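Acetyl xylan esterase (Metagenome, PDB 6XYC) probably removes both acetyl and feruloyl groups from complex natural xylans, acting as a bifunctional serine esterase of the alpha/beta-hydrolase fold. Local coordinates at residues 23-29 with 74-80. Sequence-based numbering, arbitrary orientation.
Sequences ESHNLDI and VISINHR
The Arg80 guanidinium has CE1 of the His25 ring over one face, the two planes 64° apart, and NE2 of His25 lies 3.5 Å from Arg80 NE. Asp93 joins this pair from outside, salt-bridged to Arg80 NH2 and hydrogen-bonded to His25 NE2, while Ser24 OG sits over the centre of one face of the His25 ring. That hydroxyl also touches the arginine stem, 3.3 Å from Arg80 CG. The amide of Asn78 works in its own plane: ND2 donates to Glu23 O at 2.9 Å in a nearly straight bond. Having CG anti to its carbonyl carbon (chi1 -75°) carries the amide across to the 3-10 turn. ND2 sits above the carbonyl plane of Glu23, Asn26 N reaches the same oxygen from the opposite face of that carbonyl, and a water ties Asn78 ND2 to Glu23 OE2. Thus the turn leading into one strand is pinned to the residue just past the end of the other.

Strands 26-29 and 74-77 run antiparallel: Asn78 N bonds to Asn26 O at 3.0 Å, and Asp28 and Ser76 exchange both backbone bonds. Leu27, Ile29, Ile75 and Ile77 share one sheet face, where Leu27 CD2 meets Ile75 CG2 at 3.9 Å and Leu27 CB meets Ile77 CG2 at 3.8 Å. There Ile75 and Ile77 pack on helix 89-103. On the other face Asp28 and Ser76 meet the start of helix 56-69, Asp28 salt-bridged to Lys56. Strand 26-32 is the antiparallel second strand, and the order 8-16, 26-32, 73-77, 39-45 is the 1-2-4-3 start of the alpha/beta-hydrolase sheet.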
loop_
_atom_site.group_PDB
_atom_site.type_symbol
_atom_site.label_atom_id
_atom_site.label_comp_id
_atom_site.label_asym_id
_atom_site.label_seq_id
_atom_site.Cartn_x
_atom_site.Cartn_y
_atom_site.Cartn_z
ATOM N N GLU A 23 3.025 11.932 -14.696
ATOM C CA GLU A 23 1.793 11.838 -13.920
ATOM C C GLU A 23 1.799 10.612 -13.015
ATOM O O GLU A 23 1.162 10.614 -11.956
ATOM C CB GLU A 23 0.595 11.796 -14.864
ATOM C CG GLU A 23 -0.740 11.980 -14.186
ATOM C CD GLU A 23 -1.898 11.897 -15.157
ATOM O OE1 GLU A 23 -1.824 12.525 -16.233
ATOM O OE2 GLU A 23 -2.888 11.203 -14.843
ATOM N N SER A 24 2.513 9.561 -13.417
ATOM C CA SER A 24 2.682 8.383 -12.575
ATOM C C SER A 24 3.373 8.699 -11.259
ATOM O O SER A 24 3.359 7.857 -10.356
ATOM C CB SER A 24 3.481 7.321 -13.333
ATOM O OG SER A 24 4.748 7.829 -13.725
ATOM N N HIS A 25 3.981 9.877 -11.129
ATOM C CA HIS A 25 4.644 10.289 -9.901
ATOM C C HIS A 25 3.953 11.493 -9.271
ATOM O O HIS A 25 4.604 12.332 -8.641
ATOM C CB HIS A 25 6.120 10.594 -10.162
ATOM C CG HIS A 25 6.961 9.373 -10.362
ATOM N ND1 HIS A 25 8.101 9.377 -11.137
ATOM C CD2 HIS A 25 6.830 8.109 -9.888
ATOM C CE1 HIS A 25 8.636 8.168 -11.135
ATOM N NE2 HIS A 25 7.885 7.380 -10.383
ATOM N N ASN A 26 2.641 11.595 -9.448
ATOM C CA ASN A 26 1.838 12.617 -8.798
ATOM C C ASN A 26 1.093 12.033 -7.605
ATOM O O ASN A 26 0.849 10.829 -7.523
ATOM C CB ASN A 26 0.833 13.231 -9.772
ATOM C CG ASN A 26 1.478 14.158 -10.774
ATOM O OD1 ASN A 26 2.637 14.540 -10.640
ATOM N ND2 ASN A 26 0.708 14.540 -11.792
ATOM N N LEU A 27 0.719 12.914 -6.683
ATOM C CA LEU A 27 -0.134 12.535 -5.567
ATOM C C LEU A 27 -1.103 13.668 -5.271
ATOM O O LEU A 27 -0.925 14.799 -5.729
ATOM C CB LEU A 27 0.690 12.196 -4.317
ATOM C CG LEU A 27 1.775 13.169 -3.863
ATOM C CD1 LEU A 27 1.185 14.329 -3.097
ATOM C CD2 LEU A 27 2.794 12.404 -3.017
ATOM N N ASP A 28 -2.143 13.344 -4.509
ATOM C CA ASP A 28 -3.113 14.318 -4.026
ATOM C C ASP A 28 -3.076 14.326 -2.505
ATOM O O ASP A 28 -2.934 13.273 -1.877
ATOM C CB ASP A 28 -4.522 13.987 -4.515
ATOM C CG ASP A 28 -4.604 13.851 -6.022
ATOM O OD1 ASP A 28 -3.822 14.527 -6.730
ATOM O OD2 ASP A 28 -5.450 13.062 -6.486
ATOM N N ILE A 29 -3.203 15.512 -1.911
ATOM C CA ILE A 29 -3.169 15.665 -0.459
ATOM C C ILE A 29 -4.454 16.349 -0.013
ATOM O O ILE A 29 -4.816 17.398 -0.550
ATOM C CB ILE A 29 -1.942 16.475 -0.003
ATOM C CG1 ILE A 29 -0.645 15.792 -0.440
ATOM C CG2 ILE A 29 -1.963 16.655 1.504
ATOM C CD1 ILE A 29 0.596 16.625 -0.196
ATOM N N VAL A 74 -4.911 12.782 4.224
ATOM C CA VAL A 74 -4.930 11.677 3.273
ATOM C C VAL A 74 -4.078 12.053 2.072
ATOM O O VAL A 74 -4.280 13.112 1.467
ATOM C CB VAL A 74 -6.363 11.319 2.837
ATOM C CG1 VAL A 74 -6.324 10.318 1.683
ATOM C CG2 VAL A 74 -7.174 10.771 4.013
ATOM N N ILE A 75 -3.140 11.182 1.722
ATOM C CA ILE A 75 -2.283 11.372 0.563
ATOM C C ILE A 75 -2.476 10.173 -0.355
ATOM O O ILE A 75 -2.052 9.061 -0.025
ATOM C CB ILE A 75 -0.808 11.530 0.962
ATOM C CG1 ILE A 75 -0.660 12.657 1.989
ATOM C CG2 ILE A 75 0.048 11.811 -0.251
ATOM C CD1 ILE A 75 -0.571 12.178 3.422
ATOM N N SER A 76 -3.107 10.391 -1.501
ATOM C CA SER A 76 -3.353 9.337 -2.479
ATOM C C SER A 76 -2.335 9.455 -3.602
ATOM O O SER A 76 -2.227 10.508 -4.237
ATOM C CB SER A 76 -4.779 9.428 -3.025
ATOM O OG SER A 76 -5.074 8.312 -3.849
ATOM N N ILE A 77 -1.608 8.374 -3.860
ATOM C CA ILE A 77 -0.452 8.427 -4.741
ATOM C C ILE A 77 -0.700 7.608 -5.998
ATOM O O ILE A 77 -1.395 6.586 -5.983
ATOM C CB ILE A 77 0.830 7.935 -4.028
ATOM C CG1 ILE A 77 0.705 6.450 -3.651
ATOM C CG2 ILE A 77 1.111 8.768 -2.787
ATOM C CD1 ILE A 77 1.995 5.836 -3.149
ATOM N N ASN A 78 -0.104 8.067 -7.097
ATOM C CA ASN A 78 0.076 7.245 -8.284
ATOM C C ASN A 78 1.387 6.466 -8.188
ATOM O O ASN A 78 2.307 6.842 -7.463
ATOM C CB ASN A 78 0.078 8.109 -9.549
ATOM C CG ASN A 78 -1.303 8.589 -9.937
ATOM O OD1 ASN A 78 -2.319 8.041 -9.514
ATOM N ND2 ASN A 78 -1.341 9.625 -10.765
ATOM N N HIS A 79 1.450 5.355 -8.919
ATOM C CA HIS A 79 2.696 4.638 -9.149
ATOM C C HIS A 79 2.735 4.255 -10.621
ATOM O O HIS A 79 1.716 4.297 -11.312
ATOM C CB HIS A 79 2.840 3.396 -8.259
ATOM C CG HIS A 79 1.819 2.338 -8.520
ATOM N ND1 HIS A 79 1.840 1.540 -9.642
ATOM C CD2 HIS A 79 0.740 1.948 -7.800
ATOM C CE1 HIS A 79 0.818 0.704 -9.602
ATOM N NE2 HIS A 79 0.134 0.930 -8.494
ATOM N N ARG A 80 3.921 3.907 -11.110
ATOM C CA ARG A 80 4.063 3.575 -12.520
ATOM C C ARG A 80 3.388 2.244 -12.830
ATOM O O ARG A 80 3.305 1.348 -11.985
ATOM C CB ARG A 80 5.536 3.513 -12.918
ATOM C CG ARG A 80 6.157 4.861 -13.218
ATOM C CD ARG A 80 7.658 4.726 -13.412
ATOM N NE ARG A 80 8.336 4.446 -12.155
ATOM C CZ ARG A 80 9.615 4.095 -12.050
ATOM N NH1 ARG A 80 10.369 3.988 -13.137
ATOM N NH2 ARG A 80 10.144 3.857 -10.856
HETATM O O HOH W 1 -3.363 10.745 -12.311
#